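Long-range contacts in FAD dependent oxidoreductase (Chelativorans sp. BNC1, PDB 6PXS), which oxidises iminodiacetate with the help of a bound FAD cofactor, as a member of the DadA oxidoreductase family: residues Q31-K36 with N172-L177; V220-G225 with S269-R274; A90-E95 with I142-G147. All coordinates share one frame; numbering follows the deposited sequence.

Contact 1: Q31-K36 with N172-L177; sequences QNHPGK and NDYVSL. With FAD (flavin-adenine dinucleotide), chain E.
H33 and Y174 meet rim to rim beside the adenosine half of FAD: CE1 of H33 lies 3.7 Å from CE1 of Y174, and the ring planes are 74° apart. Near the imidazole plane too lies the ribose hydroxyl O2B of FAD, hydrogen-bonded to H33 ND1 at 2.8 Å. The backbone N of H33 donates to the same O2B, almost straight at 179°. Having CG beside its own backbone N (chi1 -80°) brings ring nitrogen and main chain together on one oxygen. Adenine is met by both segments: Q31 N bonds weakly to N3A of FAD at 3.3 Å, N6A of FAD weakly to V175 O at 3.4 Å, and Y174 CE1 packs 3.4 Å from N6A. One shell out, N172 ND2 reaches Q31 O weakly at 3.0 Å, while N172 OD1 accepts from Y273 N of the second subunit; W206 stacks on the H33 ring. Q31-K36 follows strand 26-29 of the Rossmann-type sheet, where such FAD-binding folds typically meet the adenosine ribose. With an alanine at H33, O2B would probably be held less firmly and the rim of Y174 left without this imidazole beside it. The ribose is thus gripped by two bonds on one hydroxyl, adenine by weaker bonds and packing.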
loop_
_atom_site.group_PDB
_atom_site.type_symbol
_atom_site.label_atom_id
_atom_site.label_comp_id
_atom_site.label_asym_id
_atom_site.label_seq_id
_atom_site.Cartn_x
_atom_site.Cartn_y
_atom_site.Cartn_z
ATOM N N GLN A 31 8.357 -19.451 -3.710
ATOM C CA GLN A 31 7.044 -18.884 -3.994
ATOM C C GLN A 31 6.905 -17.472 -3.441
ATOM O O GLN A 31 6.137 -16.669 -3.986
ATOM C CB GLN A 31 5.956 -19.792 -3.411
ATOM C CG GLN A 31 4.526 -19.288 -3.573
ATOM C CD GLN A 31 4.060 -19.282 -5.014
ATOM O OE1 GLN A 31 4.731 -18.745 -5.894
ATOM N NE2 GLN A 31 2.902 -19.885 -5.264
ATOM N N ASN A 32 7.639 -17.146 -2.378
ATOM C CA ASN A 32 7.502 -15.863 -1.688
ATOM C C ASN A 32 6.099 -15.718 -1.100
ATOM O O ASN A 32 5.385 -14.748 -1.362
ATOM C CB ASN A 32 7.825 -14.696 -2.627
ATOM C CG ASN A 32 8.073 -13.398 -1.881
ATOM O OD1 ASN A 32 9.220 -13.014 -1.648
ATOM N ND2 ASN A 32 6.999 -12.719 -1.497
ATOM N N HIS A 33 5.703 -16.707 -0.298
ATOM C CA HIS A 33 4.401 -16.704 0.356
ATOM C C HIS A 33 4.194 -15.399 1.114
ATOM O O HIS A 33 5.169 -14.781 1.560
ATOM C CB HIS A 33 4.272 -17.882 1.325
ATOM C CG HIS A 33 3.948 -19.187 0.665
ATOM N ND1 HIS A 33 4.917 -20.039 0.182
ATOM C CD2 HIS A 33 2.760 -19.789 0.421
ATOM C CE1 HIS A 33 4.340 -21.108 -0.338
ATOM N NE2 HIS A 33 3.031 -20.982 -0.205
ATOM N N PRO A 34 2.954 -14.940 1.274
ATOM C CA PRO A 34 2.702 -13.834 2.205
ATOM C C PRO A 34 3.090 -14.231 3.623
ATOM O O PRO A 34 2.769 -15.325 4.090
ATOM C CB PRO A 34 1.195 -13.592 2.070
ATOM C CG PRO A 34 0.844 -14.128 0.729
ATOM C CD PRO A 34 1.746 -15.304 0.514
ATOM N N GLY A 35 3.788 -13.329 4.305
ATOM C CA GLY A 35 4.292 -13.608 5.632
ATOM C C GLY A 35 5.671 -14.223 5.669
ATOM O O GLY A 35 6.077 -14.723 6.726
ATOM N N LYS A 36 6.398 -14.210 4.554
ATOM C CA LYS A 36 7.760 -14.729 4.521
ATOM C C LYS A 36 8.564 -14.161 5.680
ATOM O O LYS A 36 8.700 -12.943 5.816
ATOM C CB LYS A 36 8.412 -14.372 3.183
ATOM C CG LYS A 36 9.823 -14.902 3.001
ATOM C CD LYS A 36 10.328 -14.644 1.589
ATOM C CE LYS A 36 11.745 -15.158 1.399
ATOM N NZ LYS A 36 12.222 -14.964 0.003
ATOM N N ASN A 172 10.152 -18.002 -9.434
ATOM C CA ASN A 172 8.976 -17.922 -8.575
ATOM C C ASN A 172 8.024 -19.038 -8.988
ATOM O O ASN A 172 7.445 -18.997 -10.078
ATOM C CB ASN A 172 8.308 -16.553 -8.687
ATOM C CG ASN A 172 7.249 -16.332 -7.623
ATOM O OD1 ASN A 172 6.051 -16.449 -7.886
ATOM N ND2 ASN A 172 7.687 -16.008 -6.413
ATOM N N ASP A 173 7.870 -20.034 -8.122
ATOM C CA ASP A 173 7.064 -21.202 -8.448
ATOM C C ASP A 173 6.766 -21.958 -7.162
ATOM O O ASP A 173 7.433 -21.770 -6.142
ATOM C CB ASP A 173 7.782 -22.104 -9.460
ATOM C CG ASP A 173 6.842 -23.067 -10.154
ATOM O OD1 ASP A 173 5.624 -23.002 -9.891
ATOM O OD2 ASP A 173 7.323 -23.888 -10.965
ATOM N N TYR A 174 5.746 -22.812 -7.226
ATOM C CA TYR A 174 5.352 -23.663 -6.111
ATOM C C TYR A 174 5.570 -25.110 -6.523
ATOM O O TYR A 174 4.962 -25.580 -7.490
ATOM C CB TYR A 174 3.892 -23.425 -5.719
ATOM C CG TYR A 174 3.472 -24.122 -4.442
ATOM C CD1 TYR A 174 3.773 -23.576 -3.200
ATOM C CD2 TYR A 174 2.767 -25.319 -4.477
ATOM C CE1 TYR A 174 3.390 -24.205 -2.029
ATOM C CE2 TYR A 174 2.379 -25.957 -3.312
ATOM C CZ TYR A 174 2.693 -25.396 -2.090
ATOM O OH TYR A 174 2.310 -26.025 -0.925
ATOM N N VAL A 175 6.441 -25.808 -5.796
ATOM C CA VAL A 175 6.796 -27.184 -6.102
ATOM C C VAL A 175 6.329 -28.079 -4.959
ATOM O O VAL A 175 5.965 -27.613 -3.878
ATOM C CB VAL A 175 8.307 -27.357 -6.350
ATOM C CG1 VAL A 175 8.749 -26.493 -7.521
ATOM C CG2 VAL A 175 9.100 -27.019 -5.092
ATOM N N SER A 176 6.348 -29.386 -5.218
ATOM C CA SER A 176 5.904 -30.371 -4.240
ATOM C C SER A 176 6.913 -31.508 -4.150
ATOM O O SER A 176 8.003 -31.422 -4.726
ATOM C CB SER A 176 4.519 -30.901 -4.615
ATOM O OG SER A 176 3.916 -31.577 -3.526
ATOM N N LEU A 177 6.562 -32.576 -3.434
ATOM C CA LEU A 177 7.455 -33.707 -3.230
ATOM C C LEU A 177 6.657 -35.001 -3.239
ATOM O O LEU A 177 5.523 -35.042 -2.754
ATOM C CB LEU A 177 8.215 -33.587 -1.900
ATOM C CG LEU A 177 9.148 -32.384 -1.736
ATOM C CD1 LEU A 177 9.677 -32.318 -0.313
ATOM C CD2 LEU A 177 10.298 -32.449 -2.729
HETATM P PA FAD E . 11.329 -18.060 5.323
HETATM O O1A FAD E . 9.875 -17.920 5.582
HETATM O O2A FAD E . 12.093 -16.733 5.300
HETATM O O5B FAD E . 11.611 -18.847 3.996
HETATM C C5B FAD E . 10.659 -19.794 3.468
HETATM C C4B FAD E . 10.542 -19.578 1.981
HETATM O O4B FAD E . 10.202 -20.828 1.335
HETATM C C3B FAD E . 9.465 -18.575 1.565
HETATM O O3B FAD E . 9.930 -17.761 0.495
HETATM C C2B FAD E . 8.311 -19.479 1.125
HETATM O O2B FAD E . 7.459 -18.848 0.177
HETATM C C1B FAD E . 9.090 -20.627 0.491
HETATM N N9A FAD E . 8.348 -21.879 0.389
HETATM C C8A FAD E . 7.751 -22.578 1.405
HETATM N N7A FAD E . 7.147 -23.675 1.014
HETATM C C5A FAD E . 7.363 -23.698 -0.356
HETATM C C6A FAD E . 6.980 -24.605 -1.363
HETATM N N6A FAD E . 6.267 -25.712 -1.135
HETATM N N1A FAD E . 7.359 -24.330 -2.630
HETATM C C2A FAD E . 8.070 -23.226 -2.869
HETATM N N3A FAD E . 8.487 -22.302 -2.000
HETATM C C4A FAD E . 8.099 -22.597 -0.754
HETATM N N1 FAD E . 15.686 -13.605 13.879
HETATM C C2 FAD E . 16.805 -13.043 14.422
HETATM O O2 FAD E . 17.888 -13.639 14.434
HETATM N N3 FAD E . 16.741 -11.775 14.972
HETATM C C4 FAD E . 15.617 -10.978 15.040
HETATM O O4 FAD E . 15.680 -9.864 15.555
HETATM C C4X FAD E . 14.431 -11.584 14.463
HETATM N N5 FAD E . 13.323 -10.900 14.484
HETATM C C5X FAD E . 12.190 -11.478 13.932
HETATM C C6 FAD E . 10.996 -10.758 13.948
HETATM C C7 FAD E . 9.831 -11.291 13.403
HETATM C C7M FAD E . 8.560 -10.484 13.438
HETATM C C8 FAD E . 9.855 -12.575 12.837
HETATM C C8M FAD E . 8.610 -13.180 12.242
HETATM C C9 FAD E . 11.046 -13.294 12.820
HETATM C C9A FAD E . 12.210 -12.759 13.361
HETATM N N10 FAD E . 13.431 -13.463 13.356
HETATM C C10 FAD E . 14.564 -12.905 13.905
HETATM C "C1'" FAD E . 13.517 -14.817 12.786
HETATM C "C2'" FAD E . 13.824 -14.825 11.290
HETATM O "O2'" FAD E . 13.118 -13.772 10.633
HETATM C "C3'" FAD E . 13.388 -16.165 10.698
HETATM O "O3'" FAD E . 13.754 -17.211 11.592
HETATM C "C4'" FAD E . 13.985 -16.478 9.327
HETATM O "O4'" FAD E . 13.646 -15.428 8.422
HETATM C "C5'" FAD E . 13.491 -17.807 8.796
HETATM O "O5'" FAD E . 14.005 -18.007 7.463
HETATM P P FAD E . 13.551 -19.240 6.597
HETATM O O1P FAD E . 13.715 -20.517 7.428
HETATM O O2P FAD E . 14.211 -19.259 5.266
HETATM O O3P FAD E . 11.992 -18.980 6.431
#

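Contact 2: V220-G225 with S269-R274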
loop_
_atom_site.group_PDB
_atom_site.type_symbol
_atom_site.label_atom_id
_atom_site.label_comp_id
_atom_site.label_asym_id
_atom_site.label_seq_id
_atom_site.Cartn_x
_atom_site.Cartn_y
_atom_site.Cartn_z
ATOM N N VAL A 220 7.393 -28.349 12.750
ATOM C CA VAL A 220 7.643 -26.919 12.596
ATOM C C VAL A 220 6.356 -26.278 12.095
ATOM O O VAL A 220 5.915 -26.554 10.971
ATOM C CB VAL A 220 8.806 -26.627 11.638
ATOM C CG1 VAL A 220 9.028 -25.123 11.516
ATOM C CG2 VAL A 220 10.071 -27.321 12.119
ATOM N N VAL A 221 5.764 -25.424 12.918
ATOM C CA VAL A 221 4.511 -24.749 12.589
ATOM C C VAL A 221 4.761 -23.251 12.679
ATOM O O VAL A 221 5.730 -22.803 13.317
ATOM C CB VAL A 221 3.359 -25.196 13.517
ATOM C CG1 VAL A 221 3.152 -26.697 13.413
ATOM C CG2 VAL A 221 3.646 -24.793 14.955
ATOM N N PRO A 222 3.909 -22.439 12.054
ATOM C CA PRO A 222 4.154 -20.993 12.041
ATOM C C PRO A 222 3.793 -20.334 13.363
ATOM O O PRO A 222 2.818 -20.703 14.023
ATOM C CB PRO A 222 3.243 -20.495 10.913
ATOM C CG PRO A 222 2.126 -21.468 10.887
ATOM C CD PRO A 222 2.727 -22.801 11.251
ATOM N N GLN A 223 4.602 -19.349 13.746
ATOM C CA GLN A 223 4.322 -18.479 14.886
ATOM C C GLN A 223 4.243 -17.054 14.348
ATOM O O GLN A 223 5.272 -16.433 14.063
ATOM C CB GLN A 223 5.391 -18.606 15.969
ATOM C CG GLN A 223 5.083 -17.810 17.234
ATOM C CD GLN A 223 6.246 -17.773 18.210
ATOM O OE1 GLN A 223 7.357 -17.373 17.859
ATOM N NE2 GLN A 223 5.995 -18.190 19.444
ATOM N N LYS A 224 3.024 -16.544 14.203
ATOM C CA LYS A 224 2.835 -15.200 13.678
ATOM C C LYS A 224 3.595 -14.181 14.521
ATOM O O LYS A 224 3.742 -14.329 15.738
ATOM C CB LYS A 224 1.347 -14.854 13.645
ATOM C CG LYS A 224 1.036 -13.429 13.223
ATOM C CD LYS A 224 -0.461 -13.220 13.105
ATOM C CE LYS A 224 -0.800 -11.778 12.779
ATOM N NZ LYS A 224 -2.273 -11.561 12.708
ATOM N N GLY A 225 4.087 -13.140 13.855
ATOM C CA GLY A 225 4.763 -12.055 14.535
ATOM C C GLY A 225 4.547 -10.720 13.853
ATOM O O GLY A 225 4.813 -10.579 12.657
ATOM N N SER A 269 -1.235 -19.431 15.748
ATOM C CA SER A 269 -1.793 -18.385 14.904
ATOM C C SER A 269 -2.116 -18.874 13.502
ATOM O O SER A 269 -2.925 -18.242 12.811
ATOM C CB SER A 269 -0.816 -17.212 14.813
ATOM O OG SER A 269 0.373 -17.603 14.150
ATOM N N GLY A 270 -1.512 -19.974 13.065
ATOM C CA GLY A 270 -1.691 -20.378 11.692
ATOM C C GLY A 270 -1.079 -19.345 10.753
ATOM O O GLY A 270 -0.308 -18.468 11.150
ATOM N N PHE A 271 -1.441 -19.465 9.476
ATOM C CA PHE A 271 -0.961 -18.545 8.445
ATOM C C PHE A 271 -1.937 -17.377 8.287
ATOM O O PHE A 271 -2.524 -17.142 7.230
ATOM C CB PHE A 271 -0.755 -19.290 7.132
ATOM C CG PHE A 271 0.257 -20.399 7.223
ATOM C CD1 PHE A 271 -0.142 -21.697 7.491
ATOM C CD2 PHE A 271 1.606 -20.140 7.049
ATOM C CE1 PHE A 271 0.785 -22.717 7.579
ATOM C CE2 PHE A 271 2.537 -21.155 7.137
ATOM C CZ PHE A 271 2.126 -22.446 7.402
ATOM N N ASP A 272 -2.097 -16.635 9.383
ATOM C CA ASP A 272 -3.022 -15.505 9.446
ATOM C C ASP A 272 -2.239 -14.236 9.137
ATOM O O ASP A 272 -1.645 -13.615 10.018
ATOM C CB ASP A 272 -3.687 -15.430 10.813
ATOM C CG ASP A 272 -4.729 -14.340 10.889
ATOM O OD1 ASP A 272 -5.150 -13.852 9.819
ATOM O OD2 ASP A 272 -5.122 -13.962 12.013
ATOM N N TYR A 273 -2.248 -13.842 7.863
ATOM C CA TYR A 273 -1.471 -12.693 7.395
ATOM C C TYR A 273 -2.313 -11.421 7.515
ATOM O O TYR A 273 -2.729 -10.803 6.533
ATOM C CB TYR A 273 -0.997 -12.928 5.966
ATOM C CG TYR A 273 -0.033 -11.887 5.449
ATOM C CD1 TYR A 273 1.206 -11.703 6.048
ATOM C CD2 TYR A 273 -0.354 -11.100 4.353
ATOM C CE1 TYR A 273 2.095 -10.754 5.574
ATOM C CE2 TYR A 273 0.528 -10.151 3.872
ATOM C CZ TYR A 273 1.750 -9.983 4.486
ATOM O OH TYR A 273 2.629 -9.038 4.009
ATOM N N ARG A 274 -2.558 -11.037 8.765
ATOM C CA ARG A 274 -3.320 -9.842 9.092
ATOM C C ARG A 274 -2.583 -9.046 10.158
ATOM O O ARG A 274 -1.841 -9.604 10.972
ATOM C CB ARG A 274 -4.733 -10.192 9.595
ATOM C CG ARG A 274 -5.659 -10.732 8.523
ATOM C CD ARG A 274 -6.929 -11.352 9.106
ATOM N NE ARG A 274 -7.476 -10.581 10.221
ATOM C CZ ARG A 274 -7.259 -10.849 11.506
ATOM N NH1 ARG A 274 -6.501 -11.876 11.868
ATOM N NH2 ARG A 274 -7.804 -10.083 12.438
#
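K224 of the strand V220-G225 spans the loop from S269 to R274 and makes both hydrogen bonds between the two segments. At its backbone end, K224 N donates to S269 OG over 2.9 Å with an angle of 149° at the hydrogen. S269 can accept there because its OG sits between its own backbone N and carbonyl carbon (chi1 65°), turned to the strand. At the other end, K224 NZ gives a bond of 2.7 Å to R274 O, approaching from well above the carbonyl plane. The lysine chain is extended throughout, and on the way its CD passes 3.3 Å from D272 O.

The charged interactions gather about this amino group. K224 NZ forms a long salt bridge to D272 OD2, 3.8 Å away. The same carboxylate takes R274 NH1 on the syn lone pair of OD1, at 3.2 Å and within the guanidinium plane, so D272 is shared by two cations whose K224 NZ and R274 NH1 stand 4.3 Å apart. R274 NE in turn binds T298 OG1 of the third subunit.

The apolar part is a CH-pi contact. P222 CG stands over the middle of the F271 ring, 3.7 Å from its centroid and 14° off the ring normal. W206 stacks with F271, and F306 meets it edge-to-face.

Strand 220-231 is an inner strand of a four-stranded antiparallel sheet, between 258-261 and 298-310, and its G225 touches FAD. The loop before helix 277-290 is thereby joined to it at three points: S269 by a hydrogen bond, F271 by the proline over its face, and R274 by the lysine amino group, where the D272 carboxylate is likely to offset the proximity of two positive charges.

Contact 3: A90-E95 with I142-G147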
loop_
_atom_site.group_PDB
_atom_site.type_symbol
_atom_site.label_atom_id
_atom_site.label_comp_id
_atom_site.label_asym_id
_atom_site.label_seq_id
_atom_site.Cartn_x
_atom_site.Cartn_y
_atom_site.Cartn_z
ATOM N N ALA A 90 24.801 -2.923 22.011
ATOM C CA ALA A 90 23.466 -3.229 22.502
ATOM C C ALA A 90 23.337 -2.788 23.950
ATOM O O ALA A 90 24.324 -2.723 24.689
ATOM C CB ALA A 90 23.153 -4.726 22.388
ATOM N N LEU A 91 22.103 -2.485 24.344
ATOM C CA LEU A 91 21.764 -2.131 25.716
ATOM C C LEU A 91 20.765 -3.148 26.246
ATOM O O LEU A 91 19.719 -3.373 25.629
ATOM C CB LEU A 91 21.170 -0.721 25.798
ATOM C CG LEU A 91 22.090 0.441 25.421
ATOM C CD1 LEU A 91 21.299 1.734 25.346
ATOM C CD2 LEU A 91 23.227 0.574 26.415
ATOM N N VAL A 92 21.089 -3.758 27.381
ATOM C CA VAL A 92 20.221 -4.732 28.033
ATOM C C VAL A 92 19.596 -4.055 29.243
ATOM O O VAL A 92 20.309 -3.558 30.123
ATOM C CB VAL A 92 20.992 -5.997 28.438
ATOM C CG1 VAL A 92 20.044 -7.026 29.036
ATOM C CG2 VAL A 92 21.725 -6.574 27.237
ATOM N N LEU A 93 18.270 -4.032 29.284
ATOM C CA LEU A 93 17.521 -3.355 30.331
ATOM C C LEU A 93 16.780 -4.369 31.192
ATOM O O LEU A 93 16.651 -5.547 30.850
ATOM C CB LEU A 93 16.527 -2.353 29.730
ATOM C CG LEU A 93 17.065 -1.030 29.183
ATOM C CD1 LEU A 93 18.244 -1.253 28.261
ATOM C CD2 LEU A 93 15.956 -0.282 28.453
ATOM N N ALA A 94 16.296 -3.883 32.330
ATOM C CA ALA A 94 15.430 -4.654 33.210
ATOM C C ALA A 94 14.780 -3.679 34.179
ATOM O O ALA A 94 15.302 -2.590 34.431
ATOM C CB ALA A 94 16.201 -5.748 33.956
ATOM N N GLU A 95 13.626 -4.077 34.715
ATOM C CA GLU A 95 12.867 -3.168 35.566
ATOM C C GLU A 95 13.517 -3.025 36.939
ATOM O O GLU A 95 13.851 -1.915 37.367
ATOM C CB GLU A 95 11.420 -3.648 35.691
ATOM C CG GLU A 95 10.600 -3.470 34.416
ATOM C CD GLU A 95 10.489 -2.015 33.981
ATOM O OE1 GLU A 95 10.816 -1.121 34.790
ATOM O OE2 GLU A 95 10.076 -1.767 32.827
ATOM N N ILE A 142 23.026 -2.522 30.756
ATOM C CA ILE A 142 24.296 -3.203 30.547
ATOM C C ILE A 142 24.688 -2.999 29.092
ATOM O O ILE A 142 23.909 -3.317 28.185
ATOM C CB ILE A 142 24.201 -4.702 30.886
ATOM C CG1 ILE A 142 23.778 -4.886 32.345
ATOM C CG2 ILE A 142 25.534 -5.393 30.619
ATOM C CD1 ILE A 142 23.411 -6.309 32.700
ATOM N N HIS A 143 25.886 -2.470 28.870
ATOM C CA HIS A 143 26.345 -2.105 27.537
ATOM C C HIS A 143 27.190 -3.236 26.963
ATOM O O HIS A 143 28.196 -3.630 27.563
ATOM C CB HIS A 143 27.144 -0.804 27.584
ATOM C CG HIS A 143 27.500 -0.266 26.234
ATOM N ND1 HIS A 143 28.751 -0.416 25.679
ATOM C CD2 HIS A 143 26.766 0.424 25.329
ATOM C CE1 HIS A 143 28.774 0.157 24.489
ATOM N NE2 HIS A 143 27.582 0.674 24.253
ATOM N N ILE A 144 26.780 -3.749 25.808
ATOM C CA ILE A 144 27.521 -4.789 25.095
ATOM C C ILE A 144 27.971 -4.210 23.758
ATOM O O ILE A 144 27.210 -4.261 22.781
ATOM C CB ILE A 144 26.668 -6.051 24.883
ATOM C CG1 ILE A 144 26.124 -6.564 26.219
ATOM C CG2 ILE A 144 27.492 -7.136 24.201
ATOM C CD1 ILE A 144 25.210 -7.766 26.084
ATOM N N PRO A 145 29.183 -3.658 23.659
ATOM C CA PRO A 145 29.590 -3.013 22.399
ATOM C C PRO A 145 29.519 -3.928 21.189
ATOM O O PRO A 145 29.449 -3.427 20.059
ATOM C CB PRO A 145 31.033 -2.569 22.678
ATOM C CG PRO A 145 31.143 -2.511 24.166
ATOM C CD PRO A 145 30.233 -3.577 24.689
ATOM N N GLY A 146 29.521 -5.250 21.381
ATOM C CA GLY A 146 29.538 -6.167 20.255
ATOM C C GLY A 146 28.196 -6.387 19.593
ATOM O O GLY A 146 28.150 -6.894 18.467
ATOM N N GLY A 147 27.104 -6.026 20.261
ATOM C CA GLY A 147 25.787 -6.196 19.679
ATOM C C GLY A 147 25.649 -5.456 18.366
ATOM O O GLY A 147 26.041 -4.290 18.263
#
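Strands A90-L93 and I142-I144 run antiparallel, their short axes 4.8 Å apart and at 153°, with A90/I144 and V92/I142 as hydrogen-bonded pairs on either side of the non-hydrogen-bonded pair L91/H143. On one face V92 CG2 lies 3.9 Å from I144 CD1, with I142 and A90 beside them and helix 97-111 touching V92 and I142. On the other face L91 CD2 meets the edge of the H143 imidazole, 3.7 Å from CD2 of H143; the histidine swings its ring there with CG anti to the backbone N (chi1 -172°). Helix 127-131 packs on this pair through A128 and L131. The two strands are the inner pair of a four-stranded mixed sheet, flanked by strands 121-123 and 242-244. Each hydrogen-bonded pair closes a ring of two bonds: A90 N to I144 O and I144 N to A90 O are both 2.9 Å, and V92 with I142 repeats the pattern. I144 O also accepts from G147 N, which reaches it from the face opposite to A90 N and closes the type I turn I144-G147. There A90 CB approaches G147 CA at 4.1 Å, and a CB on the glycine would collide with it.

How the contacts relate
Contacts 1 and 2 adjoin, their centres 15 Å apart: Y273 of contact 2 packs on the turn of contact 1, its CE1 being 3.3 Å from G35 N and its CD2 3.7 Å from P34 CB. Both reach FAD, contact 1 at the adenosine end and contact 2 through G225. In the second subunit the loop of contact 2 also matters to contact 1, since the F271 backbone N of that subunit hydrogen-bonds D173 OD1. Contact 3 lies across the chain's centre from contact 1, about 38 Å between centres, and about 30 Å from contact 2. It does not touch the cofactor: the A90 side chain is about 11 Å from FAD and about 6 Å from that of V44, an FAD-binding residue.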